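Local structure of SnoaL-like domain-containing protein (Xanthomonas campestris pv. campestris, 3G8Z) at residues H52-S60 with Q139-R148; D97-F105 with Q116-E125. The protein is of unknown function, but its SnoaL-like, cystatin-like fold is consistent with a small pocket-bearing protein related to polyketide cyclases. All blocks are in the same frame, centred on the assembly; numbering follows the deposited sequence.

Contact 1: residues H52-S60 with Q139-R148; sequences HQPGNHQFS and QTQEDAFWGR
His57 lies alongside Trp146, its CG between the backbone N and the carbonyl carbon (chi1 55°); Trp146 CB sits over one imidazole face, 3.8 Å from the ring centroid, and the five-membered rings meet obliquely, planes 39° apart. Phe59 turns its edge toward the indole face, CE2 3.6 Å from Trp146 CE3, completing an aromatic cluster. Beside it, Asp143 OD1 accepts hydrogen bonds from Asn56 N (2.9 Å) and Gln139 NE2, one from each face of its carboxylate, which restricts its rotation. Glycine fits at Gly55 (phi 101°) because a CB would jam against the preceding carbonyl O and point into Gln139 NE2 and Asp143 OD1. In the cystatin-like fold this joins the loop after strand 49-53 to the C-terminal helix 139-146. Gln58 meets the helix end: its NE2 donates to Trp146 O and its N to O of Gly147, the residue after the helix, both at 2.9 Å. Further out, Glu142 OE2 accepts the N-H of Trp146 NE1 (2.8 Å) and, through a water, holds Gln53 NE2; Trp51 NE1 bonds Gln53 OE1. Ser60 OG, over the other imidazole face, accepts a hydrogen bond from His57 N.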
# COMPACT_ATOMS: atom_id res chain seq x y z
N HIS A 52 -3.71 -10.15 -7.00
CA HIS A 52 -3.06 -10.86 -5.88
C HIS A 52 -3.93 -10.80 -4.62
O HIS A 52 -4.10 -9.74 -4.01
CB HIS A 52 -1.69 -10.26 -5.54
CG HIS A 52 -0.78 -10.07 -6.71
ND1 HIS A 52 -0.04 -11.09 -7.26
CD2 HIS A 52 -0.44 -8.96 -7.40
CE1 HIS A 52 0.69 -10.62 -8.26
NE2 HIS A 52 0.49 -9.32 -8.34
N GLN A 53 -4.48 -11.94 -4.23
CA GLN A 53 -5.34 -12.02 -3.07
C GLN A 53 -4.57 -12.73 -1.97
O GLN A 53 -4.16 -13.89 -2.14
CB GLN A 53 -6.61 -12.79 -3.44
CG GLN A 53 -7.69 -12.84 -2.35
CD GLN A 53 -8.60 -11.62 -2.33
OE1 GLN A 53 -9.00 -11.10 -3.38
NE2 GLN A 53 -8.95 -11.17 -1.14
N PRO A 54 -4.36 -12.05 -0.84
CA PRO A 54 -3.55 -12.57 0.23
C PRO A 54 -4.24 -13.67 1.02
O PRO A 54 -5.43 -13.93 0.85
CB PRO A 54 -3.35 -11.35 1.13
CG PRO A 54 -4.55 -10.55 0.92
CD PRO A 54 -4.91 -10.72 -0.52
N GLY A 55 -3.45 -14.36 1.83
CA GLY A 55 -4.01 -15.21 2.85
C GLY A 55 -4.02 -16.68 2.52
O GLY A 55 -3.27 -17.16 1.68
N ASN A 56 -4.91 -17.38 3.20
CA ASN A 56 -4.93 -18.81 3.14
C ASN A 56 -6.35 -19.29 3.14
O ASN A 56 -6.77 -20.01 4.05
CB ASN A 56 -4.14 -19.34 4.33
CG ASN A 56 -2.66 -19.42 4.04
OD1 ASN A 56 -2.19 -20.39 3.45
ND2 ASN A 56 -1.92 -18.37 4.41
N HIS A 57 -7.10 -18.86 2.14
CA HIS A 57 -8.48 -19.28 1.98
C HIS A 57 -8.72 -19.60 0.52
O HIS A 57 -7.80 -19.54 -0.29
CB HIS A 57 -9.43 -18.17 2.44
CG HIS A 57 -9.19 -16.86 1.76
ND1 HIS A 57 -9.65 -16.58 0.50
CD2 HIS A 57 -8.54 -15.74 2.18
CE1 HIS A 57 -9.29 -15.35 0.17
NE2 HIS A 57 -8.63 -14.82 1.18
N GLN A 58 -9.93 -19.99 0.19
CA GLN A 58 -10.23 -20.53 -1.14
C GLN A 58 -10.00 -19.58 -2.30
O GLN A 58 -9.86 -20.03 -3.43
CB GLN A 58 -11.67 -21.06 -1.19
CG GLN A 58 -12.72 -20.01 -0.95
CD GLN A 58 -14.13 -20.57 -1.10
OE1 GLN A 58 -14.47 -21.10 -2.14
NE2 GLN A 58 -14.95 -20.44 -0.05
N PHE A 59 -9.95 -18.27 -2.05
CA PHE A 59 -9.70 -17.29 -3.12
C PHE A 59 -8.29 -16.74 -3.10
O PHE A 59 -7.96 -15.88 -3.90
CB PHE A 59 -10.69 -16.12 -3.02
CG PHE A 59 -12.12 -16.56 -2.97
CD1 PHE A 59 -12.68 -17.23 -4.04
CD2 PHE A 59 -12.90 -16.35 -1.83
CE1 PHE A 59 -13.99 -17.65 -4.02
CE2 PHE A 59 -14.21 -16.77 -1.81
CZ PHE A 59 -14.75 -17.42 -2.89
N SER A 60 -7.47 -17.23 -2.18
CA SER A 60 -6.15 -16.69 -2.01
C SER A 60 -5.28 -17.09 -3.20
O SER A 60 -5.52 -18.12 -3.84
CB SER A 60 -5.51 -17.23 -0.73
OG SER A 60 -6.12 -16.68 0.42
N GLN A 139 -5.58 -10.97 8.75
CA GLN A 139 -5.71 -11.95 7.70
C GLN A 139 -6.32 -13.24 8.26
O GLN A 139 -6.96 -13.99 7.52
CB GLN A 139 -4.34 -12.22 7.07
CG GLN A 139 -4.40 -13.04 5.80
CD GLN A 139 -5.19 -12.34 4.74
OE1 GLN A 139 -4.90 -11.19 4.40
NE2 GLN A 139 -6.23 -13.00 4.23
N THR A 140 -6.10 -13.53 9.54
CA THR A 140 -6.71 -14.71 10.18
C THR A 140 -8.24 -14.62 10.13
O THR A 140 -8.94 -15.59 9.84
CB THR A 140 -6.23 -14.85 11.66
OG1 THR A 140 -4.83 -15.15 11.66
CG2 THR A 140 -6.94 -15.99 12.38
N GLN A 141 -8.77 -13.43 10.44
CA GLN A 141 -10.21 -13.21 10.40
C GLN A 141 -10.73 -13.29 8.96
O GLN A 141 -11.74 -13.94 8.70
CB GLN A 141 -10.56 -11.88 11.06
CG GLN A 141 -12.01 -11.48 10.95
CD GLN A 141 -12.27 -10.05 11.45
OE1 GLN A 141 -12.38 -9.13 10.65
NE2 GLN A 141 -12.35 -9.88 12.76
N GLU A 142 -10.03 -12.67 8.01
CA GLU A 142 -10.47 -12.69 6.61
C GLU A 142 -10.42 -14.11 6.03
O GLU A 142 -11.29 -14.49 5.24
CB GLU A 142 -9.63 -11.78 5.72
CG GLU A 142 -10.45 -11.31 4.51
CD GLU A 142 -9.61 -10.85 3.33
OE1 GLU A 142 -8.34 -10.84 3.40
OE2 GLU A 142 -10.25 -10.54 2.30
N ASP A 143 -9.39 -14.86 6.39
CA ASP A 143 -9.28 -16.24 5.96
C ASP A 143 -10.51 -17.05 6.39
O ASP A 143 -11.04 -17.85 5.63
CB ASP A 143 -8.06 -16.91 6.56
CG ASP A 143 -6.76 -16.52 5.90
OD1 ASP A 143 -6.75 -15.84 4.86
OD2 ASP A 143 -5.71 -16.91 6.45
N ALA A 144 -10.95 -16.84 7.63
CA ALA A 144 -12.11 -17.57 8.16
C ALA A 144 -13.38 -17.12 7.44
O ALA A 144 -14.27 -17.93 7.15
CB ALA A 144 -12.23 -17.36 9.66
N PHE A 145 -13.47 -15.82 7.16
CA PHE A 145 -14.62 -15.25 6.47
C PHE A 145 -14.85 -15.95 5.13
O PHE A 145 -15.97 -16.38 4.79
CB PHE A 145 -14.38 -13.75 6.29
CG PHE A 145 -15.47 -13.02 5.55
CD1 PHE A 145 -16.62 -12.60 6.21
CD2 PHE A 145 -15.32 -12.67 4.21
CE1 PHE A 145 -17.60 -11.91 5.55
CE2 PHE A 145 -16.32 -11.98 3.55
CZ PHE A 145 -17.47 -11.60 4.23
N TRP A 146 -13.80 -16.06 4.33
CA TRP A 146 -13.94 -16.59 2.99
C TRP A 146 -14.06 -18.09 3.03
O TRP A 146 -14.78 -18.69 2.25
CB TRP A 146 -12.77 -16.16 2.11
CG TRP A 146 -12.77 -14.68 1.78
CD1 TRP A 146 -11.78 -13.78 2.03
CD2 TRP A 146 -13.80 -13.95 1.11
NE1 TRP A 146 -12.13 -12.55 1.59
CE2 TRP A 146 -13.36 -12.62 1.00
CE3 TRP A 146 -15.06 -14.27 0.60
CZ2 TRP A 146 -14.12 -11.63 0.42
CZ3 TRP A 146 -15.81 -13.27 0.02
CH2 TRP A 146 -15.34 -11.98 -0.07
N GLY A 147 -13.33 -18.70 3.95
CA GLY A 147 -13.40 -20.11 4.16
C GLY A 147 -12.63 -20.91 3.15
O GLY A 147 -11.97 -20.40 2.25
N ARG A 148 -12.73 -22.21 3.35
CA ARG A 148 -12.21 -23.19 2.43
C ARG A 148 -13.37 -23.73 1.64
O ARG A 148 -13.15 -24.23 0.54
CB ARG A 148 -11.57 -24.33 3.21
CG ARG A 148 -10.48 -23.91 4.14
CD ARG A 148 -9.24 -23.57 3.35
NE ARG A 148 -8.05 -24.16 3.94
CZ ARG A 148 -7.77 -25.47 3.94
NH1 ARG A 148 -8.58 -26.35 3.37
NH2 ARG A 148 -6.66 -25.90 4.51
OXT ARG A 148 -14.54 -23.72 2.09
O HOH W 1 -9.93 -8.95 0.41
O HOH W 2 -3.08 -16.43 6.10
O HOH W 3 -9.79 -20.38 5.09

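Contact 2: residues D97-F105 with Q116-E125; sequences DWVAITLEF and QAGVDLLRIE
Trp98 lies over Arg123 in a non-hydrogen-bonded pair of the hairpin, the six-membered ring receiving Arg123 CB almost along its normal, 3.6 Å from the centroid. The arginine chain then runs on past the indole, CD 3.6 Å from Trp98 CZ2, and bends at chi3, so that the guanidinium presents its edge to the ring, planes 58° apart. Its NH1 pairs with Glu125 OE2 at 2.9 Å, and its NE bridges to Glu131 on strand 128-136. A long aliphatic stem with a charged end suits this place: methylenes cover the aromatic face while the charge goes to carboxylates. On the same face Ala100, a short side chain, meets Leu121 CD2 through its CB, and Trp98 and Leu121 also pack against the second subunit.

At the other end Phe105 and Gln116 run side by side. Both have CG between backbone N and carbonyl carbon (chi1 near +60°), which lays the glutamine CG over the phenyl ring, 3.8 Å from its centroid, with amide and ring planes 27° apart; Asp138 N bonds Gln116 OE1. The ring edge passes Gly118 CA, where a CB would collide with Phe105 CE2, hence glycine. Leu103 crosses Asp120 at about a right angle, its CD2 3.6 Å from OD1, and Ile101 CD1 meets Leu122 CD1 on this side, where helix 22-35 packs on Leu122.

Nine backbone hydrogen bonds hold the antiparallel strands, so backbone polarity is met within the sheet while aliphatic and aromatic surfaces bury each other; Asp120, a carboxylate among mostly apolar side chains, is bonded through OD2 to a glycerol, probably from the crystallisation liquor.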
# COMPACT_ATOMS: atom_id res chain seq x y z
N ASP A 97 2.92 4.48 -11.15
CA ASP A 97 1.64 4.03 -11.74
C ASP A 97 0.74 3.32 -10.73
O ASP A 97 -0.31 2.78 -11.10
CB ASP A 97 1.88 3.11 -12.94
CG ASP A 97 2.64 3.78 -14.06
OD1 ASP A 97 2.59 5.03 -14.16
OD2 ASP A 97 3.29 3.03 -14.85
N TRP A 98 1.14 3.32 -9.46
CA TRP A 98 0.35 2.70 -8.39
C TRP A 98 -0.48 3.71 -7.64
O TRP A 98 -0.08 4.85 -7.45
CB TRP A 98 1.26 2.02 -7.38
CG TRP A 98 1.95 0.82 -7.95
CD1 TRP A 98 3.14 0.78 -8.61
CD2 TRP A 98 1.45 -0.52 -7.94
NE1 TRP A 98 3.42 -0.52 -9.01
CE2 TRP A 98 2.40 -1.33 -8.60
CE3 TRP A 98 0.30 -1.12 -7.43
CZ2 TRP A 98 2.22 -2.70 -8.77
CZ3 TRP A 98 0.13 -2.48 -7.59
CH2 TRP A 98 1.09 -3.26 -8.24
N VAL A 99 -1.62 3.25 -7.15
CA VAL A 99 -2.42 4.01 -6.24
C VAL A 99 -2.67 3.11 -5.03
O VAL A 99 -3.09 1.98 -5.20
CB VAL A 99 -3.75 4.41 -6.89
CG1 VAL A 99 -4.70 5.02 -5.82
CG2 VAL A 99 -3.51 5.38 -8.06
N ALA A 100 -2.38 3.61 -3.83
CA ALA A 100 -2.80 2.92 -2.60
C ALA A 100 -4.05 3.57 -2.08
O ALA A 100 -4.16 4.81 -2.00
CB ALA A 100 -1.73 2.94 -1.53
N ILE A 101 -5.02 2.72 -1.75
CA ILE A 101 -6.25 3.17 -1.15
C ILE A 101 -6.34 2.52 0.21
O ILE A 101 -6.41 1.31 0.31
CB ILE A 101 -7.49 2.77 -1.96
CG1 ILE A 101 -7.26 3.12 -3.45
CG2 ILE A 101 -8.74 3.48 -1.37
CD1 ILE A 101 -7.77 2.12 -4.44
N THR A 102 -6.35 3.35 1.26
CA THR A 102 -6.55 2.90 2.61
C THR A 102 -8.04 2.86 2.84
O THR A 102 -8.77 3.76 2.39
CB THR A 102 -5.87 3.83 3.65
OG1 THR A 102 -6.20 5.19 3.36
CG2 THR A 102 -4.36 3.67 3.59
N LEU A 103 -8.50 1.83 3.53
CA LEU A 103 -9.91 1.58 3.62
C LEU A 103 -10.26 0.68 4.77
O LEU A 103 -9.40 0.19 5.52
CB LEU A 103 -10.42 1.02 2.28
CG LEU A 103 -9.67 -0.14 1.68
CD1 LEU A 103 -10.02 -1.41 2.46
CD2 LEU A 103 -9.97 -0.28 0.16
N GLU A 104 -11.57 0.53 4.95
CA GLU A 104 -12.12 -0.42 5.88
C GLU A 104 -13.01 -1.37 5.11
O GLU A 104 -13.78 -0.96 4.23
CB GLU A 104 -12.98 0.29 6.94
CG GLU A 104 -13.50 -0.65 8.01
CD GLU A 104 -14.62 -0.06 8.82
OE1 GLU A 104 -15.69 0.29 8.23
OE2 GLU A 104 -14.44 0.02 10.06
N PHE A 105 -12.91 -2.66 5.41
CA PHE A 105 -13.88 -3.55 4.84
C PHE A 105 -14.59 -4.35 5.90
O PHE A 105 -14.12 -4.47 7.04
CB PHE A 105 -13.28 -4.39 3.71
CG PHE A 105 -12.17 -5.26 4.12
CD1 PHE A 105 -12.41 -6.53 4.57
CD2 PHE A 105 -10.85 -4.82 4.02
CE1 PHE A 105 -11.37 -7.37 4.95
CE2 PHE A 105 -9.80 -5.63 4.41
CZ PHE A 105 -10.05 -6.92 4.88
N GLN A 116 -12.44 -4.60 9.48
CA GLN A 116 -11.01 -4.36 9.66
C GLN A 116 -10.48 -3.42 8.60
O GLN A 116 -11.07 -3.25 7.53
CB GLN A 116 -10.24 -5.68 9.61
CG GLN A 116 -10.33 -6.36 8.25
CD GLN A 116 -9.50 -7.64 8.18
OE1 GLN A 116 -8.36 -7.62 7.70
NE2 GLN A 116 -10.07 -8.77 8.66
N ALA A 117 -9.36 -2.78 8.93
CA ALA A 117 -8.62 -1.97 7.99
C ALA A 117 -8.04 -2.81 6.86
O ALA A 117 -7.74 -3.99 7.03
CB ALA A 117 -7.49 -1.21 8.71
N GLY A 118 -7.85 -2.18 5.71
CA GLY A 118 -7.14 -2.81 4.60
C GLY A 118 -6.50 -1.76 3.73
O GLY A 118 -6.70 -0.56 3.93
N VAL A 119 -5.73 -2.21 2.75
CA VAL A 119 -5.20 -1.33 1.72
C VAL A 119 -5.33 -2.06 0.40
O VAL A 119 -4.99 -3.22 0.32
CB VAL A 119 -3.70 -0.98 1.96
CG1 VAL A 119 -3.17 0.06 0.91
CG2 VAL A 119 -3.47 -0.46 3.37
N ASP A 120 -5.88 -1.38 -0.61
CA ASP A 120 -5.87 -1.88 -1.98
C ASP A 120 -4.79 -1.17 -2.72
O ASP A 120 -4.73 0.05 -2.69
CB ASP A 120 -7.18 -1.63 -2.69
CG ASP A 120 -8.27 -2.53 -2.24
OD1 ASP A 120 -8.16 -3.11 -1.13
OD2 ASP A 120 -9.27 -2.63 -3.00
N LEU A 121 -3.92 -1.94 -3.37
CA LEU A 121 -2.91 -1.37 -4.25
C LEU A 121 -3.30 -1.65 -5.69
O LEU A 121 -3.48 -2.81 -6.06
CB LEU A 121 -1.51 -1.93 -3.96
CG LEU A 121 -0.57 -1.10 -3.05
CD1 LEU A 121 -0.16 0.19 -3.73
CD2 LEU A 121 -1.24 -0.79 -1.73
N LEU A 122 -3.45 -0.60 -6.50
CA LEU A 122 -3.82 -0.74 -7.90
C LEU A 122 -2.71 -0.20 -8.76
O LEU A 122 -2.18 0.89 -8.48
CB LEU A 122 -5.09 0.06 -8.24
CG LEU A 122 -6.32 -0.13 -7.34
CD1 LEU A 122 -7.47 0.76 -7.82
CD2 LEU A 122 -6.74 -1.57 -7.28
N ARG A 123 -2.36 -0.93 -9.81
CA ARG A 123 -1.46 -0.42 -10.83
C ARG A 123 -2.31 -0.07 -12.04
O ARG A 123 -3.09 -0.88 -12.48
CB ARG A 123 -0.40 -1.44 -11.22
CG ARG A 123 0.64 -0.84 -12.14
CD ARG A 123 1.93 -1.66 -12.25
NE ARG A 123 1.71 -3.04 -12.60
CZ ARG A 123 1.70 -3.54 -13.84
NH1 ARG A 123 1.87 -2.76 -14.90
NH2 ARG A 123 1.50 -4.83 -14.03
N ILE A 124 -2.18 1.15 -12.52
CA ILE A 124 -3.08 1.67 -13.54
C ILE A 124 -2.26 2.13 -14.72
O ILE A 124 -1.27 2.82 -14.55
CB ILE A 124 -3.92 2.81 -12.99
CG1 ILE A 124 -4.88 2.24 -11.93
CG2 ILE A 124 -4.65 3.57 -14.12
CD1 ILE A 124 -5.35 3.26 -10.88
N GLU A 125 -2.67 1.70 -15.90
CA GLU A 125 -1.97 1.98 -17.15
C GLU A 125 -2.99 2.21 -18.23
O GLU A 125 -3.89 1.41 -18.38
CB GLU A 125 -1.16 0.77 -17.60
CG GLU A 125 0.22 0.61 -17.01
CD GLU A 125 1.04 -0.43 -17.79
OE1 GLU A 125 0.76 -0.63 -18.99
OE2 GLU A 125 1.95 -1.05 -17.20

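Overall arrangement
Contact 1 closes a long loop of chain, and contact 2, a hairpin, is nested inside it; their centres lie 18 Å apart and both reach the same sheet. They meet where helix 139-146 passes the Phe105–Gln116 end of the hairpin: Gln141 OE1 lies 3.1 Å from Gln116 NE2, probably a hydrogen bond, and Glu142 CG packs 4.1 Å from Phe105 CE1. Glycerol, probably from the crystallisation liquor, lies about 4 Å from the side chain of Pro54, and glycerol is also found about 3 Å from that of Asp120. This may hint at a pocket, but no active site is established here.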